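PDB 1CXY: cytochrome B5 from Ectothiorhodospira shaposhnikovii, which probably serves as a soluble heme-binding electron carrier of the cytochrome b5 family. Local coordinates for residues A[56-59]-A[60-64]; A[48-51]-A[52-55]; A[8-11]-A[12-16]. One frame throughout, in Å; residues are numbered along the deposited sequence.

Contact 1 of 3, residues A[56-59]-A[60-64]; sequences ESTE and AWETK. With HEM (protoporphyrin IX containing Fe), chain B.
Thr-63 hooks back over one helical turn to Glu-59, whose carbonyl oxygen takes two bonds. Thr-63 N reaches Glu-59 O at 3.0 Å, and Thr-63 OG1 meets the same Glu-59 O at 2.8 Å from the opposite face of the carbonyl, 37° out of its plane. The hydroxyl can do this because OG1 sits between the backbone N and the carbonyl carbon (chi1 66°). One residue earlier, Glu-62 N bonds to Thr-58 O at 2.8 Å; the two side chains run side by side, and in one of its two modelled conformers Glu-62 is hydrogen-bonded through OE2 to His-29 NE2. Helix 58-63 is one wall of the heme crevice of the cytochrome b5 fold. Trp-61 N is bonded to Ser-57 O in the ordinary helical manner, while its indole stacks on the ring of His-70, an axial heme ligand, and meets the porphyrin with its edge, CZ3 lying 3.6 Å from HEM C2C. Lys-64, just past the helix and with positive phi (60°), runs over the rim of pyrrole A on one face of the heme. CB lies near the meso carbon CHB, and CG is 3.6 Å from pyrrole carbon C4A of the heme. The chain then runs extended, taking CD to within 3.4 Å of HEM O2A and CE between the two propionates. At the tip NZ donates to HEM O1D at 2.8 Å and to HEM O1A at 3.0 Å, one oxygen from each propionate, with Pro-69 O as a further partner. A methionine in its place would probably leave both propionates without the ammonium that bridges them, and so freer to turn. The positive charge probably offsets part of the negative charge gathered at this heme edge.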
ATOM      1  N   GLU A  56      -7.223   1.655  -3.616  1.00 16.12           N
ATOM      2  CA  GLU A  56      -6.824   3.024  -3.273  1.00 16.57           C
ATOM      3  C   GLU A  56      -6.981   3.120  -1.750  1.00 17.12           C
ATOM      4  O   GLU A  56      -8.058   2.852  -1.196  1.00 17.50           O
ATOM      5  CB  GLU A  56      -7.746   4.004  -3.995  1.00 17.69           C
ATOM      6  CG  GLU A  56      -7.090   5.361  -4.189  1.00 19.18           C
ATOM      7  CD  GLU A  56      -6.756   6.065  -2.877  1.00 20.78           C
ATOM      8  OE1 GLU A  56      -7.600   6.090  -1.965  1.00 22.29           O
ATOM      9  OE2 GLU A  56      -5.645   6.613  -2.798  1.00 23.88           O
ATOM     10  N   SER A  57      -5.852   3.366  -1.067  1.00 15.83           N
ATOM     11  CA  SER A  57      -5.783   3.237   0.374  1.00 16.14           C
ATOM     12  C   SER A  57      -5.214   4.464   1.083  1.00 15.99           C
ATOM     13  O   SER A  57      -4.706   4.328   2.197  1.00 15.74           O
ATOM     14  CB  SER A  57      -4.856   2.038   0.671  1.00 16.62           C
ATOM     15  OG  SER A  57      -5.292   0.869  -0.026  1.00 16.84           O
ATOM     16  N   THR A  58      -5.320   5.632   0.459  1.00 16.22           N
ATOM     17  CA  THR A  58      -4.741   6.832   1.073  1.00 15.99           C
ATOM     18  C   THR A  58      -5.243   7.134   2.472  1.00 15.73           C
ATOM     19  O   THR A  58      -4.459   7.421   3.388  1.00 16.37           O
ATOM     20  CB  THR A  58      -4.933   8.030   0.122  1.00 17.10           C
ATOM     21  OG1 THR A  58      -4.246   7.841  -1.124  1.00 16.78           O
ATOM     22  CG2 THR A  58      -4.402   9.316   0.763  1.00 18.46           C
ATOM     23  N   GLU A  59      -6.561   7.073   2.702  1.00 16.28           N
ATOM     24  CA  GLU A  59      -7.077   7.389   4.040  1.00 16.98           C
ATOM     25  C   GLU A  59      -6.546   6.459   5.113  1.00 16.53           C
ATOM     26  O   GLU A  59      -6.156   6.884   6.208  1.00 16.79           O
ATOM     27  CB  GLU A  59      -8.605   7.327   4.010  1.00 19.06           C
ATOM     28  CG  GLU A  59      -9.231   7.586   5.371  1.00 21.95           C
ATOM     29  CD  GLU A  59     -10.730   7.791   5.295  0.50 23.12           C
ATOM     30  OE1 GLU A  59     -11.154   8.965   5.386  0.50 24.74           O
ATOM     31  OE2 GLU A  59     -11.478   6.807   5.144  0.50 23.97           O
ATOM     32  N   ALA A  60      -6.547   5.157   4.820  1.00 15.34           N
ATOM     33  CA  ALA A  60      -5.998   4.173   5.755  1.00 15.05           C
ATOM     34  C   ALA A  60      -4.520   4.443   6.000  1.00 14.69           C
ATOM     35  O   ALA A  60      -4.065   4.299   7.129  1.00 16.00           O
ATOM     36  CB  ALA A  60      -6.207   2.783   5.185  1.00 14.80           C
ATOM     37  N   TRP A  61      -3.759   4.790   4.961  1.00 14.13           N
ATOM     38  CA  TRP A  61      -2.350   5.137   5.146  1.00 13.82           C
ATOM     39  C   TRP A  61      -2.178   6.335   6.057  1.00 14.67           C
ATOM     40  O   TRP A  61      -1.258   6.437   6.877  1.00 15.02           O
ATOM     41  CB  TRP A  61      -1.681   5.357   3.768  1.00 15.91           C
ATOM     42  CG  TRP A  61      -0.323   5.985   3.911  1.00 14.37           C
ATOM     43  CD1 TRP A  61      -0.037   7.298   3.645  1.00 16.41           C
ATOM     44  CD2 TRP A  61       0.890   5.382   4.358  1.00 15.77           C
ATOM     45  NE1 TRP A  61       1.286   7.554   3.937  1.00 15.52           N
ATOM     46  CE2 TRP A  61       1.877   6.397   4.356  1.00 15.72           C
ATOM     47  CE3 TRP A  61       1.262   4.097   4.745  1.00 15.92           C
ATOM     48  CZ2 TRP A  61       3.193   6.149   4.734  1.00 16.52           C
ATOM     49  CZ3 TRP A  61       2.573   3.856   5.130  1.00 15.79           C
ATOM     50  CH2 TRP A  61       3.520   4.881   5.128  1.00 15.84           C
ATOM     51  N   GLU A  62      -3.002   7.356   5.808  1.00 13.86           N
ATOM     52  CA  GLU A  62      -2.864   8.610   6.560  1.00 15.95           C
ATOM     53  C   GLU A  62      -3.271   8.547   8.020  1.00 16.13           C
ATOM     54  O   GLU A  62      -2.824   9.388   8.818  1.00 17.98           O
ATOM     55  CB  GLU A  62      -3.715   9.674   5.855  0.50 15.56           C
ATOM     56  CG  GLU A  62      -3.175  10.127   4.512  0.50 18.60           C
ATOM     57  CD  GLU A  62      -1.960  11.016   4.653  0.50 20.12           C
ATOM     58  OE1 GLU A  62      -1.993  11.940   5.500  0.50 22.47           O
ATOM     59  OE2 GLU A  62      -0.971  10.801   3.927  0.50 21.91           O
ATOM     60  N   THR A  63      -4.216   7.668   8.331  1.00 15.64           N
ATOM     61  CA  THR A  63      -4.778   7.590   9.678  1.00 16.02           C
ATOM     62  C   THR A  63      -4.566   6.284  10.403  1.00 16.13           C
ATOM     63  O   THR A  63      -4.946   6.162  11.593  1.00 16.87           O
ATOM     64  CB  THR A  63      -6.321   7.747   9.568  1.00 17.04           C
ATOM     65  OG1 THR A  63      -6.889   6.634   8.864  1.00 17.80           O
ATOM     66  CG2 THR A  63      -6.686   9.027   8.842  1.00 19.47           C
ATOM     67  N   LYS A  64      -4.100   5.221   9.762  1.00 15.23           N
ATOM     68  CA  LYS A  64      -4.000   3.890  10.326  1.00 16.52           C
ATOM     69  C   LYS A  64      -5.404   3.388  10.733  1.00 15.90           C
ATOM     70  O   LYS A  64      -5.558   2.490  11.555  1.00 16.83           O
ATOM     71  CB  LYS A  64      -3.031   3.799  11.503  1.00 15.99           C
ATOM     72  CG  LYS A  64      -1.562   3.999  11.082  1.00 14.71           C
ATOM     73  CD  LYS A  64      -0.650   4.067  12.301  1.00 16.55           C
ATOM     74  CE  LYS A  64       0.805   4.137  11.825  1.00 15.80           C
ATOM     75  NZ  LYS A  64       1.719   4.621  12.907  1.00 18.34           N
TER
HETATM   76  CHA HEM B 204       2.187   0.600  12.115  1.00 18.87           C
HETATM   77  CHB HEM B 204      -2.122   0.472   9.924  1.00 18.05           C
HETATM   78  CHC HEM B 204       0.098   0.300   5.632  1.00 16.35           C
HETATM   79  CHD HEM B 204       4.412   0.554   7.810  1.00 17.99           C
HETATM   80  C1A HEM B 204       0.836   0.469  11.900  1.00 19.15           C
HETATM   81  C2A HEM B 204      -0.171   0.243  12.918  1.00 19.48           C
HETATM   82  C3A HEM B 204      -1.362   0.238  12.302  1.00 18.11           C
HETATM   83  C4A HEM B 204      -1.125   0.427  10.877  1.00 17.79           C
HETATM   84  CMA HEM B 204      -2.768   0.043  12.910  1.00 18.18           C
HETATM   85  CAA HEM B 204       0.095   0.108  14.436  1.00 20.79           C
HETATM   86  CBA HEM B 204      -0.436   1.289  15.315  1.00 21.23           C
HETATM   87  CGA HEM B 204       0.426   2.517  15.231  1.00 22.38           C
HETATM   88  O1A HEM B 204       1.610   2.380  14.832  1.00 24.08           O
HETATM   89  O2A HEM B 204      -0.037   3.635  15.577  1.00 23.49           O
HETATM   90  C1B HEM B 204      -1.895   0.460   8.557  1.00 18.09           C
HETATM   91  C2B HEM B 204      -2.912   0.484   7.536  1.00 16.45           C
HETATM   92  C3B HEM B 204      -2.300   0.469   6.350  1.00 16.50           C
HETATM   93  C4B HEM B 204      -0.880   0.388   6.598  1.00 16.40           C
HETATM   94  CMB HEM B 204      -4.427   0.584   7.849  1.00 17.49           C
HETATM   95  CAB HEM B 204      -2.948   0.508   4.949  1.00 17.72           C
HETATM   96  CBB HEM B 204      -2.443   1.213   3.935  1.00 18.94           C
HETATM   97  C1C HEM B 204       1.455   0.342   5.849  1.00 17.47           C
HETATM   98  C2C HEM B 204       2.474   0.310   4.825  1.00 16.90           C
HETATM   99  C3C HEM B 204       3.673   0.395   5.420  1.00 17.56           C
HETATM  100  C4C HEM B 204       3.428   0.491   6.857  1.00 18.19           C
HETATM  101  CMC HEM B 204       2.136   0.218   3.322  1.00 17.42           C
HETATM  102  CAC HEM B 204       5.098   0.462   4.837  1.00 20.57           C
HETATM  103  CBC HEM B 204       5.526  -0.261   3.822  1.00 22.38           C
HETATM  104  C1D HEM B 204       4.168   0.612   9.169  1.00 19.21           C
HETATM  105  C2D HEM B 204       5.182   0.838  10.165  1.00 19.94           C
HETATM  106  C3D HEM B 204       4.565   0.859  11.351  1.00 20.00           C
HETATM  107  C4D HEM B 204       3.156   0.652  11.131  1.00 19.10           C
HETATM  108  CMD HEM B 204       6.690   1.004   9.858  1.00 22.01           C
HETATM  109  CAD HEM B 204       5.169   1.128  12.755  1.00 20.17           C
HETATM  110  CBD HEM B 204       4.740   2.556  13.201  1.00 19.18           C
HETATM  111  CGD HEM B 204       5.170   3.663  12.274  1.00 19.05           C
HETATM  112  O1D HEM B 204       4.363   4.535  11.892  1.00 19.78           O
HETATM  113  O2D HEM B 204       6.387   3.718  11.933  1.00 20.66           O
HETATM  114  NA  HEM B 204       0.227   0.543  10.657  1.00 17.04           N
HETATM  115  NB  HEM B 204      -0.642   0.408   7.960  1.00 16.72           N
HETATM  116  NC  HEM B 204       2.076   0.425   7.079  1.00 16.44           N
HETATM  117  ND  HEM B 204       2.927   0.523   9.778  1.00 17.57           N
HETATM  118 FE   HEM B 204       1.143   0.520   8.857  1.00 17.11          FE

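Contact 2 of 3, residues A[48-51]-A[52-55]; sequences MMLV and WCGQ. With HEM (protoporphyrin IX containing Fe), chain B.
Val-51 lays its CG2 methyl over one face of the Trp-52 indole, a CH-pi contact between chain neighbours whose side chains point the same way. CG2 of Val-51 stands 3.5 Å from the centroid of the five-membered ring of Trp-52, only 18° off the ring normal, though the nearly eclipsed chi1 of Val-51 (-10°) makes the finer placement of this methyl less certain. The turn of the indole about its CB-CG bond (chi2 98°) brings CD1 of Trp-52, at the ring edge, to 3.6 Å from Met-48 O, near the ring plane.

Backbone hydrogen bonds form a short 3-10 turn. Trp-52 N donates to Met-49 O at 2.9 Å, and Cys-53 N to Leu-50 O at 3.1 Å. A type II turn from Trp-52 to Gln-55 follows, closed by Gln-55 N on Trp-52 O, with Gly-54 at positive phi. A water lies within hydrogen-bonding reach of both Cys-53 O (2.8 Å) and Leu-50 O.

Apolar contacts of Trp-52 and Met-49 face the heme. CD1 of Trp-52 comes within 3.8 Å of HEM CAB, at a vinyl group. The extended chain of Met-49 lies against the porphyrin rim, SD near CHC and CE near the methyl CMC, although two conformers were modelled and the finer detail is doubtful. Separately, within the loop, Leu-50 CD2 rests loosely on Cys-53 SG, at 4.4 Å.

The disulfide from Cys-53 to Cys-24 joins this loop covalently to strand 23-28, which implies that the apolar wall it offers the heme rim is held by a covalent link as well as by packing.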
ATOM      1  N   MET A  48      -4.030  -5.921   9.376  1.00 24.14           N
ATOM      2  CA  MET A  48      -4.654  -4.640   9.095  1.00 22.93           C
ATOM      3  C   MET A  48      -4.426  -4.088   7.703  1.00 23.24           C
ATOM      4  O   MET A  48      -5.188  -3.342   7.088  1.00 21.59           O
ATOM      5  CB  MET A  48      -4.047  -3.617  10.110  1.00 23.48           C
ATOM      6  CG  MET A  48      -4.671  -3.966  11.466  1.00 24.89           C
ATOM      7  SD  MET A  48      -6.246  -3.089  11.569  0.50 22.95           S
ATOM      8  CE  MET A  48      -5.720  -1.394  11.396  1.00 24.82           C
ATOM      9  N   MET A  49      -3.249  -4.435   7.179  1.00 23.64           N
ATOM     10  CA  MET A  49      -2.912  -3.942   5.833  1.00 24.71           C
ATOM     11  C   MET A  49      -3.608  -4.767   4.787  1.00 24.06           C
ATOM     12  O   MET A  49      -4.002  -4.285   3.716  1.00 23.31           O
ATOM     13  CB  MET A  49      -1.382  -3.993   5.815  1.00 26.32           C
ATOM     14  CG  MET A  49      -0.729  -3.208   4.700  1.00 26.51           C
ATOM     15  SD  MET A  49       1.050  -3.557   4.772  1.00 25.47           S
ATOM     16  CE  MET A  49       1.493  -3.101   3.100  0.50 26.10           C
ATOM     17  N   LEU A  50      -3.898  -6.050   5.091  1.00 24.65           N
ATOM     18  CA  LEU A  50      -4.523  -6.933   4.119  1.00 24.95           C
ATOM     19  C   LEU A  50      -5.861  -6.492   3.586  1.00 22.95           C
ATOM     20  O   LEU A  50      -6.100  -6.684   2.383  1.00 22.04           O
ATOM     21  CB  LEU A  50      -4.658  -8.364   4.679  1.00 26.66           C
ATOM     22  CG  LEU A  50      -3.345  -8.923   5.233  1.00 29.12           C
ATOM     23  CD1 LEU A  50      -3.568 -10.319   5.807  1.00 30.69           C
ATOM     24  CD2 LEU A  50      -2.247  -8.969   4.174  1.00 30.11           C
ATOM     25  N   VAL A  51      -6.693  -5.777   4.348  1.00 22.70           N
ATOM     26  CA  VAL A  51      -7.966  -5.307   3.827  1.00 23.05           C
ATOM     27  C   VAL A  51      -7.779  -4.310   2.690  1.00 22.61           C
ATOM     28  O   VAL A  51      -8.702  -4.113   1.909  1.00 24.38           O
ATOM     29  CB  VAL A  51      -8.878  -4.720   4.940  1.00 25.79           C
ATOM     30  CG1 VAL A  51      -8.329  -4.993   6.332  1.00 27.35           C
ATOM     31  CG2 VAL A  51      -9.258  -3.269   4.797  1.00 25.04           C
ATOM     32  N   TRP A  52      -6.599  -3.679   2.578  1.00 19.53           N
ATOM     33  CA  TRP A  52      -6.372  -2.692   1.532  1.00 17.46           C
ATOM     34  C   TRP A  52      -5.636  -3.236   0.314  1.00 15.64           C
ATOM     35  O   TRP A  52      -5.484  -2.465  -0.648  1.00 16.89           O
ATOM     36  CB  TRP A  52      -5.604  -1.470   2.118  1.00 15.71           C
ATOM     37  CG  TRP A  52      -6.463  -0.890   3.218  1.00 15.97           C
ATOM     38  CD1 TRP A  52      -6.377  -1.085   4.562  1.00 16.87           C
ATOM     39  CD2 TRP A  52      -7.656  -0.146   2.975  1.00 16.09           C
ATOM     40  NE1 TRP A  52      -7.456  -0.491   5.183  1.00 17.33           N
ATOM     41  CE2 TRP A  52      -8.250   0.100   4.242  1.00 17.59           C
ATOM     42  CE3 TRP A  52      -8.272   0.349   1.824  1.00 17.78           C
ATOM     43  CZ2 TRP A  52      -9.431   0.825   4.356  1.00 18.58           C
ATOM     44  CZ3 TRP A  52      -9.451   1.071   1.938  1.00 19.22           C
ATOM     45  CH2 TRP A  52     -10.006   1.298   3.214  1.00 18.86           C
ATOM     46  N   CYS A  53      -5.253  -4.507   0.307  1.00 17.33           N
ATOM     47  CA  CYS A  53      -4.597  -4.999  -0.930  1.00 15.51           C
ATOM     48  C   CYS A  53      -5.578  -4.829  -2.084  1.00 15.79           C
ATOM     49  O   CYS A  53      -6.784  -5.119  -2.004  1.00 15.83           O
ATOM     50  CB  CYS A  53      -4.250  -6.479  -0.780  1.00 16.10           C
ATOM     51  SG  CYS A  53      -2.984  -6.779   0.461  1.00 15.38           S
ATOM     52  N   GLY A  54      -5.057  -4.314  -3.188  1.00 14.26           N
ATOM     53  CA  GLY A  54      -5.765  -4.069  -4.425  1.00 14.92           C
ATOM     54  C   GLY A  54      -6.526  -2.760  -4.464  1.00 16.13           C
ATOM     55  O   GLY A  54      -7.187  -2.476  -5.454  1.00 17.34           O
ATOM     56  N   GLN A  55      -6.429  -1.909  -3.421  1.00 20.00           N
ATOM     57  CA  GLN A  55      -7.237  -0.720  -3.353  1.00 20.00           C
ATOM     58  C   GLN A  55      -6.457   0.600  -3.342  1.00 20.00           C
ATOM     59  O   GLN A  55      -5.306   0.671  -2.933  1.00 20.00           O
ATOM     60  CB  GLN A  55      -8.121  -0.759  -2.073  1.00 20.00           C
ATOM     61  CG  GLN A  55      -9.048  -1.973  -2.013  1.00 20.00           C
ATOM     62  CD  GLN A  55     -10.141  -1.667  -3.036  1.00 20.00           C
ATOM     63  OE1 GLN A  55     -10.601  -0.527  -3.120  1.00 20.00           O
ATOM     64  NE2 GLN A  55     -10.593  -2.618  -3.826  1.00 20.00           N
TER
HETATM   65  CHA HEM B 204       2.187   0.600  12.115  1.00 18.87           C
HETATM   66  CHB HEM B 204      -2.122   0.472   9.924  1.00 18.05           C
HETATM   67  CHC HEM B 204       0.098   0.300   5.632  1.00 16.35           C
HETATM   68  CHD HEM B 204       4.412   0.554   7.810  1.00 17.99           C
HETATM   69  C1A HEM B 204       0.836   0.469  11.900  1.00 19.15           C
HETATM   70  C2A HEM B 204      -0.171   0.243  12.918  1.00 19.48           C
HETATM   71  C3A HEM B 204      -1.362   0.238  12.302  1.00 18.11           C
HETATM   72  C4A HEM B 204      -1.125   0.427  10.877  1.00 17.79           C
HETATM   73  CMA HEM B 204      -2.768   0.043  12.910  1.00 18.18           C
HETATM   74  CAA HEM B 204       0.095   0.108  14.436  1.00 20.79           C
HETATM   75  CBA HEM B 204      -0.436   1.289  15.315  1.00 21.23           C
HETATM   76  CGA HEM B 204       0.426   2.517  15.231  1.00 22.38           C
HETATM   77  O1A HEM B 204       1.610   2.380  14.832  1.00 24.08           O
HETATM   78  O2A HEM B 204      -0.037   3.635  15.577  1.00 23.49           O
HETATM   79  C1B HEM B 204      -1.895   0.460   8.557  1.00 18.09           C
HETATM   80  C2B HEM B 204      -2.912   0.484   7.536  1.00 16.45           C
HETATM   81  C3B HEM B 204      -2.300   0.469   6.350  1.00 16.50           C
HETATM   82  C4B HEM B 204      -0.880   0.388   6.598  1.00 16.40           C
HETATM   83  CMB HEM B 204      -4.427   0.584   7.849  1.00 17.49           C
HETATM   84  CAB HEM B 204      -2.948   0.508   4.949  1.00 17.72           C
HETATM   85  CBB HEM B 204      -2.443   1.213   3.935  1.00 18.94           C
HETATM   86  C1C HEM B 204       1.455   0.342   5.849  1.00 17.47           C
HETATM   87  C2C HEM B 204       2.474   0.310   4.825  1.00 16.90           C
HETATM   88  C3C HEM B 204       3.673   0.395   5.420  1.00 17.56           C
HETATM   89  C4C HEM B 204       3.428   0.491   6.857  1.00 18.19           C
HETATM   90  CMC HEM B 204       2.136   0.218   3.322  1.00 17.42           C
HETATM   91  CAC HEM B 204       5.098   0.462   4.837  1.00 20.57           C
HETATM   92  CBC HEM B 204       5.526  -0.261   3.822  1.00 22.38           C
HETATM   93  C1D HEM B 204       4.168   0.612   9.169  1.00 19.21           C
HETATM   94  C2D HEM B 204       5.182   0.838  10.165  1.00 19.94           C
HETATM   95  C3D HEM B 204       4.565   0.859  11.351  1.00 20.00           C
HETATM   96  C4D HEM B 204       3.156   0.652  11.131  1.00 19.10           C
HETATM   97  CMD HEM B 204       6.690   1.004   9.858  1.00 22.01           C
HETATM   98  CAD HEM B 204       5.169   1.128  12.755  1.00 20.17           C
HETATM   99  CBD HEM B 204       4.740   2.556  13.201  1.00 19.18           C
HETATM  100  CGD HEM B 204       5.170   3.663  12.274  1.00 19.05           C
HETATM  101  O1D HEM B 204       4.363   4.535  11.892  1.00 19.78           O
HETATM  102  O2D HEM B 204       6.387   3.718  11.933  1.00 20.66           O
HETATM  103  NA  HEM B 204       0.227   0.543  10.657  1.00 17.04           N
HETATM  104  NB  HEM B 204      -0.642   0.408   7.960  1.00 16.72           N
HETATM  105  NC  HEM B 204       2.076   0.425   7.079  1.00 16.44           N
HETATM  106  ND  HEM B 204       2.927   0.523   9.778  1.00 17.57           N
HETATM  107 FE   HEM B 204       1.143   0.520   8.857  1.00 17.11          FE
HETATM  108  O   HOH W   1      -8.042  -6.779  -0.084  1.00 27.27           O

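Contact 3 of 3, residues A[8-11]-A[12-16]; sequences PVFT and LEQVA
Thr-11 and Gln-14 hold each other by reciprocal hydrogen bonds at the start of helix 12-15. Gln-14 N donates to Thr-11 OG1 at 3.1 Å with an N-H...O angle of 157°, which is a good capping bond. The return bond, from Thr-11 N to Gln-14 OE1, is weak at 3.3 Å and 140°. A chi1 of 60° swings the Thr-11 hydroxyl in over the first turn, where it meets the amide. A water bridges the pair, lying 2.7 Å from Thr-11 OG1 and donating to Gln-14 OE1.

A backbone bond adds to the cap: Val-15 N reaches Thr-11 O at 3.1 Å, in the carbonyl plane, as the first regular turn of the helix. The two Thr-11/Gln-14 bonds make a capping box, with Thr-11 as the N-cap residue and Gln-14 three positions on, so that the amide of Gln-14, one of those at the helix start without a regular partner four residues back, is satisfied by a side chain.

An electrostatic term may come from Glu-13, which bends back so that its OE1 lies 3.5 Å from Thr-11 CB; its negative charge is probably favourable beside the amide-rich helix start.

Van der Waals contacts join in around this frame. The Gln-14 carboxamide extends past the cap to the ring of Phe-10, where NE2 approaches CD2 at 3.4 Å from the ring edge. The two side chains cross at about a right angle. Phe-10 itself packs edge-to-face on Trp-25 and touches Ile-83 and Val-32, which ties the residues before the helix to the sheet. CG2 of Val-15 stays 3.5 Å from Thr-11 O, while the residue's side chain also touches Trp-25 and Val-32.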
ATOM      1  N   PRO A   8       6.204   3.513 -14.791  1.00 19.34           N
ATOM      2  CA  PRO A   8       5.025   2.894 -15.384  1.00 18.23           C
ATOM      3  C   PRO A   8       3.758   3.557 -14.878  1.00 18.31           C
ATOM      4  O   PRO A   8       3.689   4.027 -13.729  1.00 18.01           O
ATOM      5  CB  PRO A   8       5.111   1.449 -14.910  1.00 18.61           C
ATOM      6  CG  PRO A   8       6.569   1.210 -14.702  1.00 19.42           C
ATOM      7  CD  PRO A   8       7.070   2.526 -14.108  1.00 17.81           C
ATOM      8  N   VAL A   9       2.720   3.544 -15.717  1.00 19.09           N
ATOM      9  CA  VAL A   9       1.444   4.105 -15.313  1.00 18.38           C
ATOM     10  C   VAL A   9       0.418   2.977 -15.222  1.00 18.38           C
ATOM     11  O   VAL A   9       0.324   2.189 -16.171  1.00 20.16           O
ATOM     12  CB  VAL A   9       0.919   5.167 -16.305  1.00 20.02           C
ATOM     13  CG1 VAL A   9      -0.428   5.630 -15.771  1.00 22.54           C
ATOM     14  CG2 VAL A   9       1.912   6.312 -16.400  1.00 22.26           C
ATOM     15  N   PHE A  10      -0.338   2.929 -14.148  1.00 17.79           N
ATOM     16  CA  PHE A  10      -1.329   1.885 -13.938  1.00 18.40           C
ATOM     17  C   PHE A  10      -2.714   2.489 -13.783  1.00 19.12           C
ATOM     18  O   PHE A  10      -2.830   3.676 -13.452  1.00 22.48           O
ATOM     19  CB  PHE A  10      -1.026   1.128 -12.626  1.00 17.05           C
ATOM     20  CG  PHE A  10       0.332   0.466 -12.643  1.00 17.08           C
ATOM     21  CD1 PHE A  10       1.451   1.066 -12.082  1.00 17.84           C
ATOM     22  CD2 PHE A  10       0.465  -0.823 -13.151  1.00 16.77           C
ATOM     23  CE1 PHE A  10       2.679   0.421 -12.088  1.00 16.81           C
ATOM     24  CE2 PHE A  10       1.696  -1.458 -13.178  1.00 17.28           C
ATOM     25  CZ  PHE A  10       2.805  -0.831 -12.643  1.00 17.25           C
ATOM     26  N   THR A  11      -3.760   1.678 -13.890  1.00 17.99           N
ATOM     27  CA  THR A  11      -5.088   2.180 -13.546  1.00 18.09           C
ATOM     28  C   THR A  11      -5.505   1.552 -12.219  1.00 16.77           C
ATOM     29  O   THR A  11      -4.923   0.543 -11.812  1.00 16.44           O
ATOM     30  CB  THR A  11      -6.138   1.740 -14.577  1.00 17.96           C
ATOM     31  OG1 THR A  11      -6.124   0.293 -14.556  1.00 18.59           O
ATOM     32  CG2 THR A  11      -5.819   2.262 -15.967  1.00 17.95           C
ATOM     33  N   LEU A  12      -6.586   2.046 -11.608  1.00 17.63           N
ATOM     34  CA  LEU A  12      -7.098   1.389 -10.407  1.00 17.17           C
ATOM     35  C   LEU A  12      -7.576  -0.030 -10.711  1.00 17.86           C
ATOM     36  O   LEU A  12      -7.519  -0.880  -9.828  1.00 16.97           O
ATOM     37  CB  LEU A  12      -8.220   2.194  -9.753  1.00 19.36           C
ATOM     38  CG  LEU A  12      -7.742   3.412  -8.944  1.00 22.04           C
ATOM     39  CD1 LEU A  12      -8.934   4.188  -8.405  1.00 23.21           C
ATOM     40  CD2 LEU A  12      -6.850   2.990  -7.786  1.00 22.17           C
ATOM     41  N   GLU A  13      -8.043  -0.278 -11.928  1.00 17.96           N
ATOM     42  CA  GLU A  13      -8.500  -1.622 -12.294  1.00 19.49           C
ATOM     43  C   GLU A  13      -7.371  -2.635 -12.277  1.00 16.53           C
ATOM     44  O   GLU A  13      -7.570  -3.796 -11.892  1.00 16.73           O
ATOM     45  CB  GLU A  13      -9.189  -1.534 -13.659  1.00 21.77           C
ATOM     46  CG  GLU A  13     -10.538  -0.813 -13.527  1.00 26.84           C
ATOM     47  CD  GLU A  13     -10.455   0.671 -13.255  1.00 28.08           C
ATOM     48  OE1 GLU A  13      -9.543   1.394 -13.714  1.00 27.70           O
ATOM     49  OE2 GLU A  13     -11.334   1.203 -12.524  1.00 32.11           O
ATOM     50  N   GLN A  14      -6.187  -2.200 -12.723  1.00 16.37           N
ATOM     51  CA  GLN A  14      -5.010  -3.071 -12.698  1.00 16.48           C
ATOM     52  C   GLN A  14      -4.569  -3.316 -11.258  1.00 15.87           C
ATOM     53  O   GLN A  14      -4.311  -4.450 -10.855  1.00 15.04           O
ATOM     54  CB  GLN A  14      -3.863  -2.421 -13.471  1.00 16.95           C
ATOM     55  CG  GLN A  14      -4.119  -2.427 -14.979  1.00 16.92           C
ATOM     56  CD  GLN A  14      -3.101  -1.520 -15.650  1.00 17.88           C
ATOM     57  OE1 GLN A  14      -3.482  -0.540 -16.292  1.00 19.72           O
ATOM     58  NE2 GLN A  14      -1.817  -1.861 -15.488  1.00 15.92           N
ATOM     59  N   VAL A  15      -4.545  -2.233 -10.459  1.00 14.61           N
ATOM     60  CA  VAL A  15      -4.203  -2.423  -9.036  1.00 15.47           C
ATOM     61  C   VAL A  15      -5.138  -3.406  -8.360  1.00 15.10           C
ATOM     62  O   VAL A  15      -4.684  -4.245  -7.580  1.00 14.18           O
ATOM     63  CB  VAL A  15      -4.235  -1.092  -8.267  1.00 16.00           C
ATOM     64  CG1 VAL A  15      -3.927  -1.278  -6.786  1.00 15.86           C
ATOM     65  CG2 VAL A  15      -3.180  -0.162  -8.885  1.00 15.63           C
ATOM     66  N   ALA A  16      -6.432  -3.401  -8.714  1.00 14.99           N
ATOM     67  CA  ALA A  16      -7.422  -4.276  -8.114  1.00 16.12           C
ATOM     68  C   ALA A  16      -7.209  -5.746  -8.431  1.00 16.19           C
ATOM     69  O   ALA A  16      -7.778  -6.586  -7.729  1.00 16.69           O
ATOM     70  CB  ALA A  16      -8.807  -3.830  -8.583  1.00 17.38           C
TER
HETATM   71  O   HOH W   2      -6.654  -0.887 -16.968  1.00 37.26           O

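From the N terminus, contact 3 comes first, a cap at residues 8-16 that closes a single helical turn and settles on strands 23-28, 31-34 and 82-85. Contact 2 (48-55) follows much later, after strand 31-34, and runs directly into contact 1 (56-64). All three are local and in series, so none nests in or crosses another. Contacts 1 and 2 meet where Ala-60 CB packs on Trp-52 CE2, and both border the heme. Contact 3 is away from the heme but touches the other two, through Leu-12 on Glu-56 and Val-15 on Gly-54, linking the N-terminal helix to the 48-64 wall of the pocket.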